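PDB 2OC3: tyrosine-protein phosphatase non-receptor type 18 from Homo sapiens, which hydrolyses phosphotyrosine in proteins, including autophosphorylated tyrosine kinases, through the catalytic domain that this chain represents. Local coordinates for residues Y192-M197 / R219-S224; A213-A218 / C244-V249. All blocks are in the same frame, centred on the assembly; numbering follows the deposited sequence.

In the fold
Helix packing against a central sheet is well illustrated by this phosphatase catalytic domain. Followed from the N terminus, the chain first enters these contacts on strand 187-196, which lies inside the mixed sheet, then forms helix 209-222. Its last turn, with Leu221, returns to the strand and closes interaction 1. Strand 229-232 follows, then the segment with the predicted nucleophile Cys233, and then helix 238-254, whose 244-249 portion reaches back to 213-218 and closes interaction 2. The two loops cross rather than nest, since 213-218 lies between the two segments of interaction 1 and its partner 244-249 lies beyond them. Helix 209-222 therefore joins sheet to helix 238-254, and the Arg219-Asp247 salt bridge links the contacts directly.

Interaction 1: residues Y192-M197 / R219-S224; sequences YQLQYM and RRLQGS
Leu221, in the last turn of helix 209-222, meets Tyr192 and Leu194 of strand 187-196 through carbon atoms alone. The main interaction is a CH-pi contact: methyl CD2 of Leu221 stands 3.8 Å from the centroid of the Tyr192 ring and 1° off its normal, so it sits over the middle of one face and lies about equally far from all six ring carbons. The side chains cross at roughly a right angle, with the leucine coming down on the flat of the ring.

Ordinary apolar packing completes the contact. The second methyl of Leu221, CD1, settles near the root of the tyrosine, 3.8 Å from Tyr192 CB, and more loosely approaches CD1 of Leu194 at 4.4 Å. Tyr192 CG lies anti to the carbonyl carbon (chi1 -68°), which lays the ring beneath the leucine fork. Around this trio, Leu177 and Val130 of the flanking strands also touch Leu221, while Ala218 of the same helix rests on Leu194. Here helix 209-222 packs on the phosphatase domain's mixed sheet.

With the Tyr192 ring replaced by an alanine's methyl, CD2 of Leu221 would probably lose the face it rests on, and a gap would open where the helix end meets the sheet. With polar bonds absent between the segments, shape and dispersion hold the helix end here, through a methyl centred on a ring face.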
ATOM      1  N   TYR A 192     -13.226  -5.187  -3.420  1.00  6.89           N
ATOM      2  CA  TYR A 192     -13.145  -3.976  -4.220  1.00  7.08           C
ATOM      3  C   TYR A 192     -11.712  -3.610  -4.478  1.00  8.99           C
ATOM      4  O   TYR A 192     -10.908  -3.638  -3.526  1.00  8.89           O
ATOM      5  CB  TYR A 192     -13.847  -2.831  -3.497  1.00  6.76           C
ATOM      6  CG  TYR A 192     -15.369  -3.025  -3.408  1.00  6.70           C
ATOM      7  CD1 TYR A 192     -16.175  -2.627  -4.457  1.00  7.63           C
ATOM      8  CD2 TYR A 192     -15.972  -3.614  -2.321  1.00  9.11           C
ATOM      9  CE1 TYR A 192     -17.564  -2.809  -4.432  1.00  7.98           C
ATOM     10  CE2 TYR A 192     -17.392  -3.816  -2.272  1.00  7.97           C
ATOM     11  CZ  TYR A 192     -18.159  -3.385  -3.343  1.00 10.29           C
ATOM     12  OH  TYR A 192     -19.552  -3.560  -3.333  1.00 12.39           O
ATOM     13  N   GLN A 193     -11.404  -3.245  -5.717  1.00  6.30           N
ATOM     14  CA  GLN A 193     -10.061  -2.771  -6.088  1.00  6.42           C
ATOM     15  C   GLN A 193     -10.136  -1.382  -6.671  1.00  9.20           C
ATOM     16  O   GLN A 193     -10.888  -1.136  -7.634  1.00  7.60           O
ATOM     17  CB  GLN A 193      -9.443  -3.700  -7.115  1.00  7.36           C
ATOM     18  CG  GLN A 193      -7.999  -3.340  -7.530  1.00  6.78           C
ATOM     19  CD  GLN A 193      -7.721  -3.505  -9.005  1.00 11.36           C
ATOM     20  OE1 GLN A 193      -8.644  -3.568  -9.809  1.00 13.06           O
ATOM     21  NE2 GLN A 193      -6.445  -3.628  -9.372  1.00  8.53           N
ATOM     22  N   LEU A 194      -9.398  -0.465  -6.068  1.00  6.29           N
ATOM     23  CA  LEU A 194      -9.282   0.862  -6.571  1.00  4.51           C
ATOM     24  C   LEU A 194      -7.939   0.998  -7.235  1.00  6.39           C
ATOM     25  O   LEU A 194      -6.951   0.605  -6.634  1.00  6.57           O
ATOM     26  CB  LEU A 194      -9.410   1.870  -5.462  1.00  7.39           C
ATOM     27  CG  LEU A 194     -10.799   2.072  -4.852  1.00  7.13           C
ATOM     28  CD1 LEU A 194     -10.764   2.481  -3.347  1.00 10.06           C
ATOM     29  CD2 LEU A 194     -11.573   3.077  -5.662  1.00 10.57           C
ATOM     30  N   GLN A 195      -7.896   1.520  -8.457  1.00  7.47           N
ATOM     31  CA  GLN A 195      -6.646   1.631  -9.198  1.00  6.17           C
ATOM     32  C   GLN A 195      -6.453   3.068  -9.616  1.00  6.72           C
ATOM     33  O   GLN A 195      -7.317   3.660 -10.238  1.00  6.20           O
ATOM     34  CB  GLN A 195      -6.629   0.729 -10.440  1.00  6.54           C
ATOM     35  CG  GLN A 195      -5.219   0.727 -11.091  1.00  8.92           C
ATOM     36  CD  GLN A 195      -5.121  -0.020 -12.392  1.00  9.04           C
ATOM     37  OE1 GLN A 195      -6.097  -0.615 -12.873  1.00  9.17           O
ATOM     38  NE2 GLN A 195      -3.915   0.007 -12.984  1.00 10.23           N
ATOM     39  N   TYR A 196      -5.335   3.655  -9.239  1.00  6.24           N
ATOM     40  CA  TYR A 196      -4.919   4.993  -9.654  1.00  5.65           C
ATOM     41  C   TYR A 196      -4.285   4.813 -11.039  1.00  7.55           C
ATOM     42  O   TYR A 196      -3.387   3.966 -11.219  1.00  7.52           O
ATOM     43  CB  TYR A 196      -3.909   5.590  -8.637  1.00  8.06           C
ATOM     44  CG  TYR A 196      -3.809   7.072  -8.763  1.00  7.25           C
ATOM     45  CD1 TYR A 196      -4.464   7.894  -7.884  1.00 10.38           C
ATOM     46  CD2 TYR A 196      -3.109   7.672  -9.801  1.00  7.31           C
ATOM     47  CE1 TYR A 196      -4.434   9.281  -8.035  1.00 12.19           C
ATOM     48  CE2 TYR A 196      -3.081   9.039  -9.963  1.00  9.08           C
ATOM     49  CZ  TYR A 196      -3.739   9.837  -9.076  1.00 10.35           C
ATOM     50  OH  TYR A 196      -3.729  11.229  -9.256  1.00 11.85           O
ATOM     51  N   MET A 197      -4.799   5.568 -12.026  1.00  8.08           N
ATOM     52  CA  MET A 197      -4.584   5.241 -13.441  1.00  8.51           C
ATOM     53  C   MET A 197      -3.575   6.121 -14.170  1.00  8.52           C
ATOM     54  O   MET A 197      -3.231   5.788 -15.302  1.00  8.09           O
ATOM     55  CB  MET A 197      -5.924   5.316 -14.216  1.00  8.80           C
ATOM     56  CG  MET A 197      -6.990   4.429 -13.636  1.00 11.71           C
ATOM     57  SD  MET A 197      -6.610   2.685 -13.613  1.00 11.80           S
ATOM     58  CE  MET A 197      -6.774   2.341 -15.388  1.00 16.14           C
ATOM     59  N   ARG A 219     -12.295   4.037   2.183  1.00  7.70           N
ATOM     60  CA  ARG A 219     -12.791   4.007   3.551  1.00 11.19           C
ATOM     61  C   ARG A 219     -14.282   3.751   3.619  1.00 13.49           C
ATOM     62  O   ARG A 219     -14.747   3.087   4.558  1.00 13.18           O
ATOM     63  CB  ARG A 219     -12.410   5.288   4.281  1.00 12.38           C
ATOM     64  CG  ARG A 219     -10.967   5.231   4.816  1.00 11.00           C
ATOM     65  CD  ARG A 219     -10.924   4.370   6.031  1.00 11.44           C
ATOM     66  NE  ARG A 219      -9.570   4.003   6.398  1.00 13.29           N
ATOM     67  CZ  ARG A 219      -9.268   3.006   7.211  1.00 16.64           C
ATOM     68  NH1 ARG A 219     -10.220   2.229   7.733  1.00 15.75           N
ATOM     69  NH2 ARG A 219      -7.982   2.756   7.477  1.00 15.36           N
ATOM     70  N   ARG A 220     -15.039   4.251   2.649  1.00 10.54           N
ATOM     71  CA  ARG A 220     -16.471   3.917   2.645  1.00 12.58           C
ATOM     72  C   ARG A 220     -16.663   2.424   2.418  1.00 14.05           C
ATOM     73  O   ARG A 220     -17.521   1.798   3.043  1.00 16.91           O
ATOM     74  CB  ARG A 220     -17.216   4.687   1.559  1.00 12.55           C
ATOM     75  CG  ARG A 220     -17.394   6.165   1.844  1.00 14.43           C
ATOM     76  CD  ARG A 220     -18.299   6.883   0.880  1.00 13.96           C
ATOM     77  NE  ARG A 220     -17.653   7.079  -0.409  1.00 18.07           N
ATOM     78  CZ  ARG A 220     -16.983   8.178  -0.770  1.00 14.32           C
ATOM     79  NH1 ARG A 220     -16.857   9.215   0.048  1.00 18.01           N
ATOM     80  NH2 ARG A 220     -16.465   8.257  -1.955  1.00 19.00           N
ATOM     81  N   LEU A 221     -15.887   1.846   1.490  1.00 11.79           N
ATOM     82  CA  LEU A 221     -16.026   0.425   1.160  1.00 10.86           C
ATOM     83  C   LEU A 221     -15.536  -0.473   2.282  1.00 12.92           C
ATOM     84  O   LEU A 221     -16.071  -1.572   2.485  1.00 15.30           O
ATOM     85  CB  LEU A 221     -15.266   0.094  -0.120  1.00 10.58           C
ATOM     86  CG  LEU A 221     -15.776   0.801  -1.360  1.00 11.76           C
ATOM     87  CD1 LEU A 221     -14.752   0.754  -2.486  1.00 11.58           C
ATOM     88  CD2 LEU A 221     -17.138   0.213  -1.837  1.00 11.43           C
ATOM     89  N   GLN A 222     -14.498  -0.029   2.984  1.00 11.07           N
ATOM     90  CA  GLN A 222     -13.916  -0.772   4.105  1.00 12.86           C
ATOM     91  C   GLN A 222     -14.895  -0.882   5.278  1.00 15.67           C
ATOM     92  O   GLN A 222     -14.976  -1.942   5.917  1.00 22.23           O
ATOM     93  CB  GLN A 222     -12.648  -0.053   4.580  1.00 15.18           C
ATOM     94  CG  GLN A 222     -12.002  -0.567   5.888  1.00 15.88           C
ATOM     95  CD  GLN A 222     -11.458  -1.961   5.781  1.00 18.94           C
ATOM     96  OE1 GLN A 222     -11.224  -2.477   4.688  1.00 16.29           O
ATOM     97  NE2 GLN A 222     -11.266  -2.600   6.943  1.00 23.30           N
ATOM     98  N   GLY A 223     -15.588   0.223   5.552  1.00 16.66           N
ATOM     99  CA  GLY A 223     -16.507   0.290   6.691  1.00 21.06           C
ATOM    100  C   GLY A 223     -15.815   0.072   8.014  1.00 22.23           C
ATOM    101  O   GLY A 223     -14.643   0.379   8.197  1.00 19.90           O
ATOM    102  N   SER A 224     -16.575  -0.437   8.980  1.00 27.40           N
ATOM    103  CA  SER A 224     -16.042  -0.738  10.297  1.00 24.02           C
ATOM    104  C   SER A 224     -15.298  -2.070  10.241  1.00 28.78           C
ATOM    105  O   SER A 224     -15.359  -2.791   9.243  1.00 42.64           O
ATOM    106  CB  SER A 224     -17.202  -0.769  11.333  1.00 26.50           C
TER

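Interaction 2: residues A213-A218 / C244-V249; sequences AMVEEA and CTVDYV
Val215 of helix 209-222 points its forked side chain at helix 238-254, and each prong finds a different neighbour. CG1 is the prong anti to the backbone N (chi1 171°); it goes to Asp247, where it lies 3.7 Å from carboxylate oxygen OD1 and 4.1 Å from CA. CG2, the other prong, turns to Val246 and meets its CG1 at 4.1 Å. Val246 and Asp247 are consecutive residues, so the valine fork straddles a single step of the facing helix. Both pairs of side chains cross at a slant, and the backbones come nearest at Val215 and Asp247, 6.4 Å between CA atoms.

The carboxylate of Asp247 lies beside the valine methyl and faces Arg219, one turn along from Val215 on the first helix. OD1 touches the methyl but also takes Arg219 NE, while Arg219 NH2 and Tyr105 OH reach OD2, so the arginine grips both oxygens. Leu288 and Thr291 of helix 282-296 pack against Val246, adding a third helix to the cluster.

This is buried packing of helix 209-222 on the helix that follows the phosphate-binding loop of this phosphatase family. Because Asp247 touches the Val215 methyl and also bonds Arg219 of the same helix, the two helices are held by both dispersion and charge, and the tyrosine and arginine partners would be expected to favour its ionised form despite its burial.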
ATOM      1  N   ALA A 213      -9.881  11.433  -3.141  1.00  8.53           N
ATOM      2  CA  ALA A 213     -11.138  10.784  -3.531  1.00  8.38           C
ATOM      3  C   ALA A 213     -10.996   9.260  -3.433  1.00  8.77           C
ATOM      4  O   ALA A 213     -11.888   8.557  -2.985  1.00  9.62           O
ATOM      5  CB  ALA A 213     -11.526  11.189  -4.953  1.00 11.46           C
ATOM      6  N   MET A 214      -9.834   8.757  -3.846  1.00  7.00           N
ATOM      7  CA  MET A 214      -9.556   7.304  -3.785  1.00  8.36           C
ATOM      8  C   MET A 214      -9.579   6.802  -2.337  1.00  6.52           C
ATOM      9  O   MET A 214     -10.152   5.754  -2.056  1.00  8.85           O
ATOM     10  CB  MET A 214      -8.217   7.030  -4.465  1.00  9.18           C
ATOM     11  CG  MET A 214      -7.850   5.586  -4.557  1.00  8.51           C
ATOM     12  SD  MET A 214      -6.080   5.425  -5.021  1.00 11.94           S
ATOM     13  CE  MET A 214      -5.977   3.667  -5.458  1.00 10.45           C
ATOM     14  N   VAL A 215      -8.897   7.532  -1.456  1.00  8.98           N
ATOM     15  CA  VAL A 215      -8.846   7.181  -0.034  1.00  9.07           C
ATOM     16  C   VAL A 215     -10.234   7.282   0.598  1.00  8.19           C
ATOM     17  O   VAL A 215     -10.647   6.390   1.335  1.00  8.46           O
ATOM     18  CB  VAL A 215      -7.819   8.035   0.720  1.00  8.68           C
ATOM     19  CG1 VAL A 215      -7.953   7.809   2.228  1.00  9.96           C
ATOM     20  CG2 VAL A 215      -6.416   7.645   0.286  1.00 11.37           C
ATOM     21  N   GLU A 216     -10.957   8.341   0.270  1.00  8.06           N
ATOM     22  CA  GLU A 216     -12.313   8.498   0.791  1.00  8.60           C
ATOM     23  C   GLU A 216     -13.201   7.316   0.396  1.00  9.86           C
ATOM     24  O   GLU A 216     -13.954   6.767   1.217  1.00 11.12           O
ATOM     25  CB  GLU A 216     -12.932   9.821   0.295  1.00  9.66           C
ATOM     26  CG  GLU A 216     -12.256  11.088   0.853  1.00  9.63           C
ATOM     27  CD  GLU A 216     -12.491  12.339   0.049  1.00 16.86           C
ATOM     28  OE1 GLU A 216     -13.186  12.314  -0.997  1.00 17.17           O
ATOM     29  OE2 GLU A 216     -11.929  13.390   0.462  1.00 19.62           O
ATOM     30  N   GLU A 217     -13.141   6.924  -0.872  1.00  9.31           N
ATOM     31  CA  GLU A 217     -13.943   5.801  -1.318  1.00  8.65           C
ATOM     32  C   GLU A 217     -13.485   4.492  -0.688  1.00  8.51           C
ATOM     33  O   GLU A 217     -14.299   3.663  -0.281  1.00  9.47           O
ATOM     34  CB  GLU A 217     -13.907   5.702  -2.830  1.00  9.87           C
ATOM     35  CG  GLU A 217     -14.680   4.492  -3.399  1.00 13.46           C
ATOM     36  CD  GLU A 217     -16.175   4.443  -3.052  1.00 33.59           C
ATOM     37  OE1 GLU A 217     -16.813   5.488  -2.848  1.00 27.05           O
ATOM     38  OE2 GLU A 217     -16.737   3.329  -3.001  1.00 40.97           O
ATOM     39  N   ALA A 218     -12.179   4.265  -0.577  1.00  7.43           N
ATOM     40  CA  ALA A 218     -11.702   3.054   0.070  1.00  7.24           C
ATOM     41  C   ALA A 218     -12.266   2.914   1.466  1.00  7.32           C
ATOM     42  O   ALA A 218     -12.600   1.834   1.899  1.00  9.71           O
ATOM     43  CB  ALA A 218     -10.164   3.031   0.149  1.00  9.66           C
ATOM     44  N   CYS A 244      -0.701   5.120   2.327  1.00  5.54           N
ATOM     45  CA  CYS A 244      -0.893   4.687   3.720  1.00  6.79           C
ATOM     46  C   CYS A 244      -0.803   5.876   4.652  1.00  9.64           C
ATOM     47  O   CYS A 244      -1.579   5.981   5.636  1.00  9.52           O
ATOM     48  CB  CYS A 244       0.117   3.630   4.146  1.00  8.77           C
ATOM     49  SG  CYS A 244      -0.105   2.030   3.267  1.00  9.15           S
ATOM     50  N   THR A 245       0.104   6.799   4.374  1.00  7.49           N
ATOM     51  CA  THR A 245       0.268   7.953   5.256  1.00  6.81           C
ATOM     52  C   THR A 245      -0.943   8.888   5.148  1.00  8.45           C
ATOM     53  O   THR A 245      -1.420   9.416   6.169  1.00  9.82           O
ATOM     54  CB  THR A 245       1.559   8.737   4.942  1.00  9.40           C
ATOM     55  OG1 THR A 245       2.684   7.861   5.086  1.00 11.24           O
ATOM     56  CG2 THR A 245       1.704   9.924   5.893  1.00 13.27           C
ATOM     57  N   VAL A 246      -1.454   9.099   3.935  1.00  7.07           N
ATOM     58  CA  VAL A 246      -2.611   9.963   3.764  1.00  7.83           C
ATOM     59  C   VAL A 246      -3.799   9.376   4.539  1.00  7.80           C
ATOM     60  O   VAL A 246      -4.538  10.081   5.251  1.00  9.27           O
ATOM     61  CB  VAL A 246      -2.947  10.125   2.263  1.00  7.98           C
ATOM     62  CG1 VAL A 246      -4.355  10.779   2.060  1.00  7.86           C
ATOM     63  CG2 VAL A 246      -1.853  10.892   1.549  1.00  7.99           C
ATOM     64  N   ASP A 247      -3.990   8.072   4.433  1.00  6.99           N
ATOM     65  CA  ASP A 247      -5.096   7.448   5.139  1.00  5.54           C
ATOM     66  C   ASP A 247      -4.893   7.522   6.632  1.00  8.01           C
ATOM     67  O   ASP A 247      -5.863   7.772   7.360  1.00  8.79           O
ATOM     68  CB  ASP A 247      -5.268   5.977   4.776  1.00  8.94           C
ATOM     69  CG  ASP A 247      -6.415   5.350   5.524  1.00 10.52           C
ATOM     70  OD1 ASP A 247      -7.569   5.587   5.103  1.00  9.91           O
ATOM     71  OD2 ASP A 247      -6.180   4.635   6.504  1.00  9.36           O
ATOM     72  N   TYR A 248      -3.685   7.231   7.120  1.00  7.77           N
ATOM     73  CA  TYR A 248      -3.383   7.333   8.560  1.00  7.96           C
ATOM     74  C   TYR A 248      -3.738   8.739   9.095  1.00  8.41           C
ATOM     75  O   TYR A 248      -4.432   8.890  10.132  1.00  9.87           O
ATOM     76  CB  TYR A 248      -1.911   6.998   8.772  1.00  7.85           C
ATOM     77  CG  TYR A 248      -1.444   6.939  10.215  1.00 10.60           C
ATOM     78  CD1 TYR A 248      -1.239   5.713  10.839  1.00 12.90           C
ATOM     79  CD2 TYR A 248      -1.097   8.102  10.899  1.00 11.26           C
ATOM     80  CE1 TYR A 248      -0.766   5.647  12.151  1.00 13.04           C
ATOM     81  CE2 TYR A 248      -0.629   8.040  12.207  1.00 10.77           C
ATOM     82  CZ  TYR A 248      -0.482   6.811  12.812  1.00 14.31           C
ATOM     83  OH  TYR A 248       0.008   6.703  14.108  1.00 20.86           O
ATOM     84  N   VAL A 249      -3.248   9.771   8.414  1.00  7.79           N
ATOM     85  CA  VAL A 249      -3.496  11.152   8.845  1.00  8.78           C
ATOM     86  C   VAL A 249      -4.986  11.482   8.752  1.00  9.33           C
ATOM     87  O   VAL A 249      -5.549  12.155   9.642  1.00 10.40           O
ATOM     88  CB  VAL A 249      -2.610  12.151   8.108  1.00  9.27           C
ATOM     89  CG1 VAL A 249      -2.938  13.602   8.555  1.00 12.69           C
ATOM     90  CG2 VAL A 249      -1.142  11.814   8.348  1.00  9.38           C
TER